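Local structure of predicted acetyltransferase (Clostridium acetobutylicum, 3MGD) at residues S17-D25 / T88-R97; A102-V110 / P131-Q139. The protein binds acetyl-CoA and probably transfers its acetyl group to an acceptor substrate. All coordinates share one frame; numbering follows the deposited sequence.

Contact 1 (S17-D25 / T88-R97); sequences SIRKRQLID and TNMYTEPTSR. With ACO (acetyl coenzyme *a), chain C.
Y91 reaches from strand 88-92 to helix 17-25 and brings its ring up to Q22, with ring atom CD1 3.6 Å from Q22 CA. With chi1 at -178° the ring swings away from the strand and lies along the helix surface between I18, whose CG2 packs near CD2, and D25, whose OD2 approaches the ring edge at CE1. That same carboxylate oxygen forms a salt bridge with R97, 2.9 Å from D25 OD2 to R97 NH2; it lies in the guanidinium plane, whereas the nitrogen comes from above the carboxylate plane. R97 NE donates to T92 O at 2.7 Å, which helps fix the guanidinium, sandwiched between P94 CG and the pantetheine amide of acetyl-CoA. In the manner of GNAT enzymes, the strand offers its backbone to the pantetheine arm: N4P of the cofactor donates to M90 O at 2.6 Å, and T92 N donates to the cofactor's O9P at 2.9 Å. Q22, extended beyond CG, runs alongside this strand, its OE1 3.3 Å from N89 CA, and its NE2 is hydrogen-bonded to E26 and to a water shared with R19 NH1; R19 NH2 is hydrogen-bonded to P75 O of the second subunit.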
loop_
_atom_site.group_PDB
_atom_site.type_symbol
_atom_site.label_atom_id
_atom_site.label_comp_id
_atom_site.label_asym_id
_atom_site.label_seq_id
_atom_site.Cartn_x
_atom_site.Cartn_y
_atom_site.Cartn_z
ATOM N N SER A 17 8.691 -21.057 0.057
ATOM C CA SER A 17 8.177 -22.101 -0.841
ATOM C C SER A 17 6.669 -22.012 -1.019
ATOM O O SER A 17 6.154 -22.155 -2.132
ATOM C CB SER A 17 8.537 -23.498 -0.318
ATOM O OG SER A 17 9.927 -23.718 -0.416
ATOM N N ILE A 18 5.959 -21.799 0.080
ATOM C CA ILE A 18 4.503 -21.732 0.014
ATOM C C ILE A 18 4.053 -20.512 -0.775
ATOM O O ILE A 18 3.082 -20.595 -1.530
ATOM C CB ILE A 18 3.870 -21.698 1.399
ATOM C CG1 ILE A 18 4.276 -22.946 2.186
ATOM C CG2 ILE A 18 2.347 -21.581 1.278
ATOM C CD1 ILE A 18 3.895 -22.893 3.655
ATOM N N ARG A 19 4.750 -19.382 -0.621
ATOM C CA ARG A 19 4.389 -18.209 -1.426
ATOM C C ARG A 19 4.550 -18.482 -2.920
ATOM O O ARG A 19 3.691 -18.118 -3.711
ATOM C CB ARG A 19 5.147 -16.932 -1.017
ATOM C CG ARG A 19 4.795 -15.722 -1.911
ATOM C CD ARG A 19 5.087 -14.337 -1.284
ATOM N NE ARG A 19 4.867 -13.298 -2.292
ATOM C CZ ARG A 19 3.670 -12.830 -2.645
ATOM N NH1 ARG A 19 2.558 -13.289 -2.071
ATOM N NH2 ARG A 19 3.578 -11.920 -3.604
ATOM N N LYS A 20 5.652 -19.102 -3.330
ATOM C CA LYS A 20 5.800 -19.442 -4.747
ATOM C C LYS A 20 4.682 -20.376 -5.213
ATOM O O LYS A 20 4.109 -20.197 -6.293
ATOM C CB LYS A 20 7.171 -20.072 -5.028
ATOM C CG LYS A 20 8.356 -19.129 -4.851
ATOM C CD LYS A 20 9.675 -19.740 -5.339
ATOM C CE LYS A 20 10.103 -20.910 -4.499
ATOM N NZ LYS A 20 11.507 -21.374 -4.823
ATOM N N ARG A 21 4.381 -21.367 -4.387
ATOM C CA ARG A 21 3.346 -22.338 -4.697
ATOM C C ARG A 21 1.999 -21.645 -4.892
ATOM O O ARG A 21 1.250 -21.960 -5.814
ATOM C CB ARG A 21 3.262 -23.336 -3.556
ATOM C CG ARG A 21 2.503 -24.591 -3.879
ATOM C CD ARG A 21 2.888 -25.642 -2.875
ATOM N NE ARG A 21 1.730 -26.393 -2.425
ATOM C CZ ARG A 21 1.584 -26.843 -1.187
ATOM N NH1 ARG A 21 2.520 -26.614 -0.269
ATOM N NH2 ARG A 21 0.492 -27.505 -0.873
ATOM N N GLN A 22 1.715 -20.688 -4.010
ATOM C CA GLN A 22 0.492 -19.894 -4.056
ATOM C C GLN A 22 0.390 -19.089 -5.343
ATOM O O GLN A 22 -0.630 -19.107 -6.017
ATOM C CB GLN A 22 0.483 -18.953 -2.859
ATOM C CG GLN A 22 -0.676 -17.974 -2.842
ATOM C CD GLN A 22 -0.345 -16.794 -1.972
ATOM O OE1 GLN A 22 0.360 -16.940 -0.965
ATOM N NE2 GLN A 22 -0.865 -15.612 -2.332
ATOM N N LEU A 23 1.461 -18.393 -5.695
ATOM C CA LEU A 23 1.445 -17.539 -6.872
ATOM C C LEU A 23 1.273 -18.374 -8.131
ATOM O O LEU A 23 0.576 -17.987 -9.061
ATOM C CB LEU A 23 2.745 -16.745 -6.956
ATOM C CG LEU A 23 2.998 -15.730 -5.836
ATOM C CD1 LEU A 23 4.394 -15.168 -5.972
ATOM C CD2 LEU A 23 1.946 -14.592 -5.844
ATOM N N ILE A 24 1.926 -19.529 -8.169
ATOM C CA ILE A 24 1.810 -20.380 -9.336
ATOM C C ILE A 24 0.388 -20.921 -9.453
ATOM O O ILE A 24 -0.163 -20.967 -10.539
ATOM C CB ILE A 24 2.859 -21.500 -9.296
ATOM C CG1 ILE A 24 4.242 -20.888 -9.536
ATOM C CG2 ILE A 24 2.563 -22.566 -10.344
ATOM C CD1 ILE A 24 5.399 -21.826 -9.158
ATOM N N ASP A 25 -0.191 -21.318 -8.326
ATOM C CA ASP A 25 -1.609 -21.697 -8.244
ATOM C C ASP A 25 -2.520 -20.577 -8.785
ATOM O O ASP A 25 -3.551 -20.850 -9.411
ATOM C CB ASP A 25 -1.957 -21.998 -6.775
ATOM C CG ASP A 25 -2.939 -23.147 -6.615
ATOM O OD1 ASP A 25 -3.762 -23.368 -7.532
ATOM O OD2 ASP A 25 -2.894 -23.826 -5.561
ATOM N N THR A 88 -2.159 -10.678 2.822
ATOM C CA THR A 88 -1.372 -11.269 1.750
ATOM C C THR A 88 -0.987 -12.695 2.116
ATOM O O THR A 88 -1.283 -13.155 3.220
ATOM C CB THR A 88 -0.098 -10.392 1.506
ATOM O OG1 THR A 88 0.545 -10.778 0.288
ATOM C CG2 THR A 88 0.890 -10.483 2.684
ATOM N N ASN A 89 -0.323 -13.390 1.186
ATOM C CA ASN A 89 0.210 -14.710 1.451
ATOM C C ASN A 89 -0.843 -15.672 1.963
ATOM O O ASN A 89 -0.566 -16.483 2.837
ATOM C CB ASN A 89 1.377 -14.645 2.444
ATOM C CG ASN A 89 2.571 -13.903 1.888
ATOM O OD1 ASN A 89 2.595 -13.543 0.716
ATOM N ND2 ASN A 89 3.560 -13.645 2.740
HETATM N N MSE A 90 -2.061 -15.574 1.446
HETATM C CA MSE A 90 -3.071 -16.530 1.845
HETATM C C MSE A 90 -3.105 -17.729 0.903
HETATM O O MSE A 90 -3.196 -17.601 -0.317
HETATM C CB MSE A 90 -4.438 -15.871 1.975
HETATM C CG MSE A 90 -4.436 -14.819 3.105
HETATM SE SE MSE A 90 -6.226 -14.237 3.491
HETATM C CE MSE A 90 -6.954 -15.914 4.186
ATOM N N TYR A 91 -3.033 -18.905 1.497
ATOM C CA TYR A 91 -3.011 -20.138 0.724
ATOM C C TYR A 91 -3.602 -21.224 1.598
ATOM O O TYR A 91 -3.293 -21.313 2.786
ATOM C CB TYR A 91 -1.580 -20.494 0.296
ATOM C CG TYR A 91 -1.542 -21.758 -0.550
ATOM C CD1 TYR A 91 -1.798 -21.709 -1.912
ATOM C CD2 TYR A 91 -1.284 -22.988 0.023
ATOM C CE1 TYR A 91 -1.783 -22.879 -2.697
ATOM C CE2 TYR A 91 -1.273 -24.153 -0.740
ATOM C CZ TYR A 91 -1.520 -24.095 -2.094
ATOM O OH TYR A 91 -1.502 -25.275 -2.836
ATOM N N THR A 92 -4.513 -21.999 1.026
ATOM C CA THR A 92 -4.996 -23.200 1.679
ATOM C C THR A 92 -4.751 -24.389 0.732
ATOM O O THR A 92 -5.042 -24.302 -0.466
ATOM C CB THR A 92 -6.510 -23.129 1.989
ATOM O OG1 THR A 92 -6.774 -22.072 2.917
ATOM C CG2 THR A 92 -6.987 -24.479 2.593
ATOM N N GLU A 93 -4.213 -25.482 1.273
ATOM C CA GLU A 93 -4.011 -26.721 0.521
ATOM C C GLU A 93 -5.307 -27.072 -0.199
ATOM O O GLU A 93 -6.375 -27.034 0.414
ATOM C CB GLU A 93 -3.626 -27.849 1.492
ATOM C CG GLU A 93 -3.342 -29.187 0.832
ATOM C CD GLU A 93 -2.081 -29.163 -0.016
ATOM O OE1 GLU A 93 -1.035 -28.699 0.484
ATOM O OE2 GLU A 93 -2.138 -29.613 -1.177
ATOM N N PRO A 94 -5.233 -27.385 -1.510
ATOM C CA PRO A 94 -6.460 -27.612 -2.283
ATOM C C PRO A 94 -7.447 -28.621 -1.684
ATOM O O PRO A 94 -8.640 -28.328 -1.656
ATOM C CB PRO A 94 -5.934 -28.072 -3.642
ATOM C CG PRO A 94 -4.636 -27.317 -3.772
ATOM C CD PRO A 94 -4.046 -27.322 -2.379
ATOM N N THR A 95 -6.977 -29.769 -1.206
ATOM C CA THR A 95 -7.894 -30.752 -0.641
ATOM C C THR A 95 -8.512 -30.274 0.674
ATOM O O THR A 95 -9.457 -30.882 1.176
ATOM C CB THR A 95 -7.218 -32.127 -0.442
ATOM O OG1 THR A 95 -6.108 -31.987 0.443
ATOM C CG2 THR A 95 -6.726 -32.684 -1.785
ATOM N N SER A 96 -7.986 -29.180 1.227
ATOM C CA SER A 96 -8.507 -28.621 2.470
ATOM C C SER A 96 -9.391 -27.384 2.255
ATOM O O SER A 96 -9.900 -26.810 3.213
ATOM C CB SER A 96 -7.356 -28.245 3.414
ATOM O OG SER A 96 -6.751 -29.385 3.994
ATOM N N ARG A 97 -9.568 -26.975 1.004
ATOM C CA ARG A 97 -10.372 -25.792 0.712
ATOM C C ARG A 97 -11.866 -25.978 0.977
ATOM O O ARG A 97 -12.354 -27.105 1.057
ATOM C CB ARG A 97 -10.119 -25.348 -0.727
ATOM C CG ARG A 97 -8.729 -24.761 -0.891
ATOM C CD ARG A 97 -8.357 -24.472 -2.342
ATOM N NE ARG A 97 -6.917 -24.227 -2.426
ATOM C CZ ARG A 97 -6.236 -24.033 -3.548
ATOM N NH1 ARG A 97 -6.861 -24.048 -4.716
ATOM N NH2 ARG A 97 -4.928 -23.819 -3.496
HETATM N N1A ACO C . -20.554 -22.785 5.505
HETATM C C2A ACO C . -20.813 -22.788 4.131
HETATM N N3A ACO C . -19.765 -22.551 3.209
HETATM C C4A ACO C . -18.421 -22.302 3.704
HETATM C C5A ACO C . -18.154 -22.299 5.111
HETATM C C6A ACO C . -19.185 -22.530 6.013
HETATM N N6A ACO C . -18.909 -22.527 7.436
HETATM N N7A ACO C . -16.755 -22.034 5.309
HETATM C C8A ACO C . -16.175 -21.879 4.058
HETATM N N9A ACO C . -17.211 -22.021 3.049
HETATM C C1B ACO C . -16.952 -22.039 1.619
HETATM C C2B ACO C . -17.181 -20.573 1.216
HETATM O O2B ACO C . -18.395 -19.932 1.434
HETATM C C3B ACO C . -16.540 -20.528 -0.154
HETATM O O3B ACO C . -17.313 -20.892 -1.275
HETATM P P3B ACO C . -18.122 -19.838 -2.155
HETATM O O7A ACO C . -19.243 -20.622 -2.920
HETATM O O8A ACO C . -17.173 -19.165 -3.170
HETATM O O9A ACO C . -18.747 -18.778 -1.273
HETATM C C4B ACO C . -15.247 -21.372 0.117
HETATM O O4B ACO C . -15.719 -22.449 1.006
HETATM C C5B ACO C . -13.896 -20.769 0.443
HETATM O O5B ACO C . -13.859 -20.247 1.748
HETATM P P1A ACO C . -12.751 -20.715 2.774
HETATM O O1A ACO C . -12.869 -22.208 3.119
HETATM O O2A ACO C . -12.855 -19.814 4.001
HETATM O O3A ACO C . -11.385 -20.430 2.040
HETATM P P2A ACO C . -10.284 -21.535 1.718
HETATM O O4A ACO C . -10.776 -22.597 0.679
HETATM O O5A ACO C . -9.742 -22.145 2.982
HETATM O O6A ACO C . -9.057 -20.752 1.116
HETATM C CBP ACO C . -8.023 -19.470 -0.671
HETATM C CCP ACO C . -9.275 -19.771 0.140
HETATM C CDP ACO C . -8.242 -18.246 -1.545
HETATM C CEP ACO C . -6.903 -19.258 0.294
HETATM C CAP ACO C . -7.729 -20.701 -1.591
HETATM O OAP ACO C . -8.739 -20.917 -2.519
HETATM C C9P ACO C . -6.349 -20.726 -2.201
HETATM O O9P ACO C . -5.348 -21.058 -1.564
HETATM N N8P ACO C . -6.256 -20.351 -3.596
HETATM C C7P ACO C . -4.956 -20.273 -4.260
HETATM C C6P ACO C . -4.109 -19.189 -3.702
HETATM C C5P ACO C . -4.877 -17.889 -3.603
HETATM O O5P ACO C . -5.578 -17.503 -4.539
HETATM N N4P ACO C . -4.795 -17.169 -2.379
HETATM C C3P ACO C . -5.279 -15.815 -2.260
HETATM C C2P ACO C . -4.393 -14.732 -2.818
HETATM S S1P ACO C . -4.969 -13.082 -2.502
HETATM C C ACO C . -4.516 -12.548 -0.975
HETATM O O ACO C . -3.851 -13.274 -0.251
HETATM C CH3 ACO C . -5.043 -11.264 -0.465
HETATM O O HOH W 1 -0.255 -12.597 -2.168
HETATM O O HOH W 2 1.741 -18.021 1.026
HETATM O O HOH W 3 -5.744 -24.811 -7.211
#

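Contact 2 (A102-V110 / P131-Q139); sequences ATGMLDRLV and PVYKKYGFQ. With ACO (acetyl coenzyme *a), chain C.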
loop_
_atom_site.group_PDB
_atom_site.type_symbol
_atom_site.label_atom_id
_atom_site.label_comp_id
_atom_site.label_asym_id
_atom_site.label_seq_id
_atom_site.Cartn_x
_atom_site.Cartn_y
_atom_site.Cartn_z
ATOM N N ALA A 102 -9.415 -20.305 5.347
ATOM C CA ALA A 102 -9.048 -18.935 5.012
ATOM C C ALA A 102 -9.935 -17.920 5.750
ATOM O O ALA A 102 -9.438 -16.910 6.242
ATOM C CB ALA A 102 -9.098 -18.720 3.496
ATOM N N THR A 103 -11.232 -18.199 5.857
ATOM C CA THR A 103 -12.143 -17.286 6.573
ATOM C C THR A 103 -11.770 -17.127 8.052
ATOM O O THR A 103 -11.764 -16.009 8.593
ATOM C CB THR A 103 -13.627 -17.733 6.426
ATOM O OG1 THR A 103 -14.006 -17.670 5.045
ATOM C CG2 THR A 103 -14.554 -16.836 7.237
ATOM N N GLY A 104 -11.438 -18.238 8.705
ATOM C CA GLY A 104 -10.977 -18.197 10.083
ATOM C C GLY A 104 -9.619 -17.510 10.208
ATOM O O GLY A 104 -9.340 -16.854 11.205
HETATM N N MSE A 105 -8.761 -17.671 9.203
HETATM C CA MSE A 105 -7.488 -16.939 9.178
HETATM C C MSE A 105 -7.734 -15.432 9.137
HETATM O O MSE A 105 -7.048 -14.669 9.820
HETATM C CB MSE A 105 -6.643 -17.337 7.965
HETATM C CG MSE A 105 -5.983 -18.692 8.056
HETATM SE SE MSE A 105 -4.680 -18.748 9.506
HETATM C CE MSE A 105 -3.381 -19.985 8.722
ATOM N N LEU A 106 -8.692 -15.000 8.318
ATOM C CA LEU A 106 -9.036 -13.576 8.256
ATOM C C LEU A 106 -9.385 -13.048 9.651
ATOM O O LEU A 106 -9.002 -11.938 9.999
ATOM C CB LEU A 106 -10.188 -13.316 7.274
ATOM C CG LEU A 106 -9.864 -13.477 5.781
ATOM C CD1 LEU A 106 -11.121 -13.534 4.924
ATOM C CD2 LEU A 106 -8.957 -12.348 5.328
ATOM N N ASP A 107 -10.104 -13.840 10.454
ATOM C CA ASP A 107 -10.421 -13.416 11.825
ATOM C C ASP A 107 -9.141 -13.172 12.619
ATOM O O ASP A 107 -9.041 -12.186 13.357
ATOM C CB ASP A 107 -11.287 -14.438 12.577
ATOM C CG ASP A 107 -12.696 -14.567 12.007
ATOM O OD1 ASP A 107 -13.216 -13.598 11.415
ATOM O OD2 ASP A 107 -13.299 -15.646 12.178
ATOM N N ARG A 108 -8.167 -14.074 12.485
ATOM C CA ARG A 108 -6.914 -13.928 13.218
ATOM C C ARG A 108 -6.139 -12.700 12.752
ATOM O O ARG A 108 -5.503 -12.026 13.557
ATOM C CB ARG A 108 -6.031 -15.172 13.081
ATOM C CG ARG A 108 -6.643 -16.432 13.655
ATOM C CD ARG A 108 -5.647 -17.582 13.575
ATOM N NE ARG A 108 -6.188 -18.830 14.122
ATOM C CZ ARG A 108 -6.119 -19.186 15.407
ATOM N NH1 ARG A 108 -5.535 -18.395 16.307
ATOM N NH2 ARG A 108 -6.638 -20.340 15.798
ATOM N N LEU A 109 -6.191 -12.410 11.452
ATOM C CA LEU A 109 -5.470 -11.252 10.922
ATOM C C LEU A 109 -6.108 -9.942 11.364
ATOM O O LEU A 109 -5.414 -8.991 11.690
ATOM C CB LEU A 109 -5.359 -11.317 9.399
ATOM C CG LEU A 109 -4.552 -12.515 8.875
ATOM C CD1 LEU A 109 -4.583 -12.531 7.355
ATOM C CD2 LEU A 109 -3.124 -12.503 9.382
ATOM N N VAL A 110 -7.434 -9.904 11.372
ATOM C CA VAL A 110 -8.149 -8.752 11.887
ATOM C C VAL A 110 -7.738 -8.503 13.333
ATOM O O VAL A 110 -7.562 -7.359 13.757
ATOM C CB VAL A 110 -9.676 -8.958 11.773
ATOM C CG1 VAL A 110 -10.430 -8.040 12.727
ATOM C CG2 VAL A 110 -10.114 -8.747 10.319
ATOM N N PRO A 131 -14.310 -14.030 -3.861
ATOM C CA PRO A 131 -15.580 -14.374 -3.210
ATOM C C PRO A 131 -15.429 -14.585 -1.702
ATOM O O PRO A 131 -16.367 -14.318 -0.951
ATOM C CB PRO A 131 -15.977 -15.704 -3.866
ATOM C CG PRO A 131 -15.038 -15.910 -5.013
ATOM C CD PRO A 131 -13.811 -15.131 -4.712
ATOM N N VAL A 132 -14.274 -15.079 -1.262
ATOM C CA VAL A 132 -14.006 -15.207 0.175
ATOM C C VAL A 132 -13.984 -13.842 0.856
ATOM O O VAL A 132 -14.633 -13.638 1.890
ATOM C CB VAL A 132 -12.666 -15.930 0.436
ATOM C CG1 VAL A 132 -12.449 -16.131 1.929
ATOM C CG2 VAL A 132 -12.647 -17.265 -0.289
ATOM N N TYR A 133 -13.238 -12.906 0.271
ATOM C CA TYR A 133 -13.127 -11.569 0.829
ATOM C C TYR A 133 -14.442 -10.794 0.697
ATOM O O TYR A 133 -14.813 -10.055 1.604
ATOM C CB TYR A 133 -11.966 -10.808 0.178
ATOM C CG TYR A 133 -10.694 -11.623 0.183
ATOM C CD1 TYR A 133 -10.329 -12.356 1.308
ATOM C CD2 TYR A 133 -9.871 -11.685 -0.936
ATOM C CE1 TYR A 133 -9.175 -13.124 1.319
ATOM C CE2 TYR A 133 -8.719 -12.440 -0.926
ATOM C CZ TYR A 133 -8.377 -13.166 0.203
ATOM O OH TYR A 133 -7.225 -13.937 0.225
ATOM N N LYS A 134 -15.137 -10.972 -0.423
ATOM C CA LYS A 134 -16.445 -10.340 -0.610
ATOM C C LYS A 134 -17.412 -10.830 0.458
ATOM O O LYS A 134 -18.116 -10.033 1.090
ATOM C CB LYS A 134 -17.013 -10.622 -2.012
ATOM C CG LYS A 134 -16.376 -9.808 -3.142
ATOM C CD LYS A 134 -16.427 -8.309 -2.852
ATOM C CE LYS A 134 -15.828 -7.497 -3.995
ATOM N NZ LYS A 134 -16.680 -7.510 -5.220
ATOM N N LYS A 135 -17.445 -12.145 0.659
ATOM C CA LYS A 135 -18.302 -12.737 1.691
ATOM C C LYS A 135 -17.977 -12.163 3.066
ATOM O O LYS A 135 -18.875 -11.922 3.880
ATOM C CB LYS A 135 -18.211 -14.270 1.680
ATOM C CG LYS A 135 -19.104 -14.964 2.698
ATOM C CD LYS A 135 -18.835 -16.467 2.725
ATOM C CE LYS A 135 -19.879 -17.227 3.546
ATOM N NZ LYS A 135 -19.423 -18.612 3.898
ATOM N N TYR A 136 -16.694 -11.888 3.297
ATOM C CA TYR A 136 -16.216 -11.402 4.589
ATOM C C TYR A 136 -16.512 -9.924 4.850
ATOM O O TYR A 136 -16.474 -9.480 5.994
ATOM C CB TYR A 136 -14.704 -11.626 4.689
ATOM C CG TYR A 136 -14.150 -11.591 6.096
ATOM C CD1 TYR A 136 -14.213 -12.712 6.925
ATOM C CD2 TYR A 136 -13.522 -10.460 6.581
ATOM C CE1 TYR A 136 -13.695 -12.675 8.217
ATOM C CE2 TYR A 136 -13.002 -10.419 7.864
ATOM C CZ TYR A 136 -13.088 -11.526 8.673
ATOM O OH TYR A 136 -12.554 -11.470 9.937
ATOM N N GLY A 137 -16.765 -9.152 3.796
ATOM C CA GLY A 137 -17.066 -7.747 3.969
ATOM C C GLY A 137 -16.108 -6.790 3.285
ATOM O O GLY A 137 -16.264 -5.579 3.393
ATOM N N PHE A 138 -15.105 -7.305 2.582
ATOM C CA PHE A 138 -14.228 -6.394 1.860
ATOM C C PHE A 138 -15.018 -5.709 0.744
ATOM O O PHE A 138 -15.896 -6.319 0.129
ATOM C CB PHE A 138 -12.998 -7.121 1.313
ATOM C CG PHE A 138 -11.966 -7.426 2.358
ATOM C CD1 PHE A 138 -12.111 -8.525 3.194
ATOM C CD2 PHE A 138 -10.839 -6.630 2.486
ATOM C CE1 PHE A 138 -11.152 -8.814 4.144
ATOM C CE2 PHE A 138 -9.882 -6.910 3.438
ATOM C CZ PHE A 138 -10.037 -8.001 4.276
ATOM N N GLN A 139 -14.707 -4.438 0.494
ATOM C CA GLN A 139 -15.444 -3.642 -0.479
ATOM C C GLN A 139 -14.625 -3.260 -1.709
ATOM O O GLN A 139 -13.453 -2.899 -1.587
ATOM C CB GLN A 139 -15.932 -2.356 0.193
ATOM C CG GLN A 139 -16.727 -2.602 1.450
ATOM C CD GLN A 139 -18.103 -3.129 1.139
ATOM O OE1 GLN A 139 -18.842 -2.520 0.370
ATOM N NE2 GLN A 139 -18.459 -4.271 1.726
HETATM N N1A ACO C . -20.554 -22.785 5.505
HETATM C C2A ACO C . -20.813 -22.788 4.131
HETATM N N3A ACO C . -19.765 -22.551 3.209
HETATM C C4A ACO C . -18.421 -22.302 3.704
HETATM C C5A ACO C . -18.154 -22.299 5.111
HETATM C C6A ACO C . -19.185 -22.530 6.013
HETATM N N6A ACO C . -18.909 -22.527 7.436
HETATM N N7A ACO C . -16.755 -22.034 5.309
HETATM C C8A ACO C . -16.175 -21.879 4.058
HETATM N N9A ACO C . -17.211 -22.021 3.049
HETATM C C1B ACO C . -16.952 -22.039 1.619
HETATM C C2B ACO C . -17.181 -20.573 1.216
HETATM O O2B ACO C . -18.395 -19.932 1.434
HETATM C C3B ACO C . -16.540 -20.528 -0.154
HETATM O O3B ACO C . -17.313 -20.892 -1.275
HETATM P P3B ACO C . -18.122 -19.838 -2.155
HETATM O O7A ACO C . -19.243 -20.622 -2.920
HETATM O O8A ACO C . -17.173 -19.165 -3.170
HETATM O O9A ACO C . -18.747 -18.778 -1.273
HETATM C C4B ACO C . -15.247 -21.372 0.117
HETATM O O4B ACO C . -15.719 -22.449 1.006
HETATM C C5B ACO C . -13.896 -20.769 0.443
HETATM O O5B ACO C . -13.859 -20.247 1.748
HETATM P P1A ACO C . -12.751 -20.715 2.774
HETATM O O1A ACO C . -12.869 -22.208 3.119
HETATM O O2A ACO C . -12.855 -19.814 4.001
HETATM O O3A ACO C . -11.385 -20.430 2.040
HETATM P P2A ACO C . -10.284 -21.535 1.718
HETATM O O4A ACO C . -10.776 -22.597 0.679
HETATM O O5A ACO C . -9.742 -22.145 2.982
HETATM O O6A ACO C . -9.057 -20.752 1.116
HETATM C CBP ACO C . -8.023 -19.470 -0.671
HETATM C CCP ACO C . -9.275 -19.771 0.140
HETATM C CDP ACO C . -8.242 -18.246 -1.545
HETATM C CEP ACO C . -6.903 -19.258 0.294
HETATM C CAP ACO C . -7.729 -20.701 -1.591
HETATM O OAP ACO C . -8.739 -20.917 -2.519
HETATM C C9P ACO C . -6.349 -20.726 -2.201
HETATM O O9P ACO C . -5.348 -21.058 -1.564
HETATM N N8P ACO C . -6.256 -20.351 -3.596
HETATM C C7P ACO C . -4.956 -20.273 -4.260
HETATM C C6P ACO C . -4.109 -19.189 -3.702
HETATM C C5P ACO C . -4.877 -17.889 -3.603
HETATM O O5P ACO C . -5.578 -17.503 -4.539
HETATM N N4P ACO C . -4.795 -17.169 -2.379
HETATM C C3P ACO C . -5.279 -15.815 -2.260
HETATM C C2P ACO C . -4.393 -14.732 -2.818
HETATM S S1P ACO C . -4.969 -13.082 -2.502
HETATM C C ACO C . -4.516 -12.548 -0.975
HETATM O O ACO C . -3.851 -13.274 -0.251
HETATM C CH3 ACO C . -5.043 -11.264 -0.465
HETATM O O HOH W 4 -15.276 -15.259 4.090
#
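Helices 102-110 and 131-136 cross at -56° with their axes 10.6 Å apart at closest approach, T103 and V132 being the nearest residues along the backbones. Y136 fills the interface as a knob in a hole formed by T103, L106, D107 and V110. Its CG stands anti to the backbone N (chi1 -161°), which sends the ring across to the other helix. There L106 CB sits over one ring face, 3.9 Å from the centroid, in a CH-pi contact. The phenol oxygen ends the reach with a hydrogen bond to D107, 2.7 Å from Y136 OH to OD1; the hydroxyl meets the carboxylate on its anti side, with carboxylate and ring planes 42° apart. V110 CG2 packs at the ring edge near the hydroxyl. The branched end of L106 packs among side chains of 131-139: CD1 touches V132 CG1 and meets the edge of the Y133 ring, 3.9 Å from CD1 of that tyrosine, while CD2 packs obliquely against F138, nearest its CE1. Nearer the cofactor, one water donates to both T103 OG1 and V132 O, bridging the helices. Beyond Y136, G137 takes a positive phi and closes helix 131-136 with a Schellman motif. L147 of the second subunit packs on Y136 and F138. At the cofactor end, T103 OG1 donates to O2A of acetyl-CoA at 2.6 Å, A102 N to O5A, and K135 NZ to the ribose hydroxyl O2B. The N terminus of helix 101-115 and the preceding loop, where G98 and G100 also donate to the cofactor, form the pyrophosphate-binding motif characteristic of the GNAT fold.

Overall arrangement
From the N terminus, helix 12-25 is followed by helix 35-47 and strands 51-58 and 61-72 before strand 83-92 returns to it, so contact 1 closes a long loop through much of the sheet. Helix 101-115 comes next; strand 120-124, parallel to 83-92 and the outermost strand on that side within this chain, then leads to helix 129-136, and contact 2 closes this shorter loop. The two are in series, neither nested nor crossed. They meet at M90, whose SE lies 3.8 Å from L106 CD2 and also packs on Y133. Acetyl-CoA spans both, with its pantetheine arm along contact 1 and its pyrophosphate at contact 2, and both contacts touch the second subunit.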